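Local coordinates for 14-3-3 protein (Cryptosporidium parvum, PDB 3EFZ) that probably binds phosphoserine-containing partner proteins, as other members of the 14-3-3 family do in cell regulation and signalling, at residues D192-Y195 with L196-L200. Numbering follows the deposited sequence.
Sequences DPLY and LATIL
Y195 and I199, one helical turn apart, make the main side-chain contact at the start of helix 193-207. CG1 of I199 lies over one face of the Y195 ring, 4.0 Å from its centroid and displaced toward the rim, a CH-pi contact; CD1 of I199 reaches on to CZ of Y195 at 3.6 Å. With CG anti to the backbone N (chi1 179°), the tyrosine ring leans out from the helix and forward, toward the next turn where I199 sits. CG1, one of the two branches at CB of the isoleucine, stands beside the backbone N and brings its methylene over the ring, with CD1 continuing toward the hydroxyl end. Y189 meets the same ring edge-to-face, and L179 of helix 161-185 touches both residues.

Backbone bonds tie the turns together. L196 N donates to D192 O at 2.8 Å, almost in line with the carbonyl, A197 N to P193 O, and I199 N to Y195 O at 3.0 Å in a nearly straight bond (168°). L194 O receives T198 N at 3.0 Å. T198 OG1 hydrogen-bonds OE2 of E182 on helix 161-185, with L194 O close by at 2.6 Å, so a small hydroxyl residue suits this buried position between two helices.

At the amino-terminal end, D192 OD2 accepts from Y195 N at 2.9 Å through its anti lone pair, and more weakly from L194 N, serving amides that have no preceding turn to pair with. P193, lacking an N-H, loses nothing in the first turn, where its ring packs on helix 239-256. Aspartate followed by proline is thus a classic N-cap and N1 pair, here starting a helix of the all-helical 14-3-3 fold.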
# COMPACT_ATOMS: atom_id res chain seq x y z
N ASP B 192 4.96 22.07 -17.03
CA ASP B 192 4.73 20.63 -17.20
C ASP B 192 4.58 19.96 -15.84
O ASP B 192 5.39 20.21 -14.96
CB ASP B 192 5.88 20.01 -17.99
CG ASP B 192 5.77 18.49 -18.09
OD1 ASP B 192 5.32 18.00 -19.15
OD2 ASP B 192 6.14 17.79 -17.12
N PRO B 193 3.56 19.09 -15.67
CA PRO B 193 3.25 18.49 -14.37
C PRO B 193 4.31 17.55 -13.82
O PRO B 193 4.47 17.46 -12.61
CB PRO B 193 1.92 17.75 -14.61
CG PRO B 193 1.80 17.58 -16.07
CD PRO B 193 2.62 18.65 -16.73
N LEU B 194 5.04 16.85 -14.70
CA LEU B 194 6.17 16.04 -14.28
C LEU B 194 7.29 16.97 -13.83
O LEU B 194 7.92 16.75 -12.79
CB LEU B 194 6.67 15.16 -15.42
CG LEU B 194 7.94 14.33 -15.19
CD1 LEU B 194 7.74 13.30 -14.08
CD2 LEU B 194 8.34 13.64 -16.46
N TYR B 195 7.56 18.01 -14.61
CA TYR B 195 8.54 19.01 -14.20
C TYR B 195 8.22 19.61 -12.83
O TYR B 195 9.09 19.69 -11.97
CB TYR B 195 8.67 20.12 -15.24
CG TYR B 195 9.68 21.18 -14.83
CD1 TYR B 195 11.04 20.93 -14.91
CD2 TYR B 195 9.26 22.43 -14.35
CE1 TYR B 195 11.97 21.91 -14.53
CE2 TYR B 195 10.18 23.40 -13.98
CZ TYR B 195 11.54 23.13 -14.06
OH TYR B 195 12.46 24.09 -13.70
N LEU B 196 6.96 20.00 -12.63
CA LEU B 196 6.53 20.61 -11.37
C LEU B 196 6.51 19.63 -10.20
O LEU B 196 6.81 20.02 -9.07
CB LEU B 196 5.17 21.31 -11.51
CG LEU B 196 5.14 22.54 -12.41
CD1 LEU B 196 3.71 22.91 -12.68
CD2 LEU B 196 5.93 23.72 -11.80
N ALA B 197 6.19 18.37 -10.48
CA ALA B 197 6.23 17.33 -9.44
C ALA B 197 7.66 17.14 -8.99
O ALA B 197 7.93 16.83 -7.82
CB ALA B 197 5.65 16.00 -9.95
N THR B 198 8.59 17.31 -9.92
CA THR B 198 10.00 17.17 -9.62
C THR B 198 10.52 18.34 -8.79
O THR B 198 11.23 18.12 -7.81
CB THR B 198 10.84 16.96 -10.91
OG1 THR B 198 10.19 15.98 -11.74
CG2 THR B 198 12.25 16.47 -10.56
N ILE B 199 10.15 19.56 -9.19
CA ILE B 199 10.39 20.77 -8.41
C ILE B 199 9.90 20.62 -6.97
O ILE B 199 10.62 20.97 -6.03
CB ILE B 199 9.72 22.02 -9.09
CG1 ILE B 199 10.31 22.28 -10.49
CG2 ILE B 199 9.77 23.28 -8.17
CD1 ILE B 199 11.69 22.98 -10.51
N LEU B 200 8.68 20.11 -6.81
CA LEU B 200 8.02 19.98 -5.51
C LEU B 200 8.75 19.03 -4.57
O LEU B 200 8.95 19.36 -3.41
CB LEU B 200 6.55 19.55 -5.65
CG LEU B 200 5.78 19.28 -4.33
CD1 LEU B 200 5.57 20.56 -3.50
CD2 LEU B 200 4.44 18.57 -4.55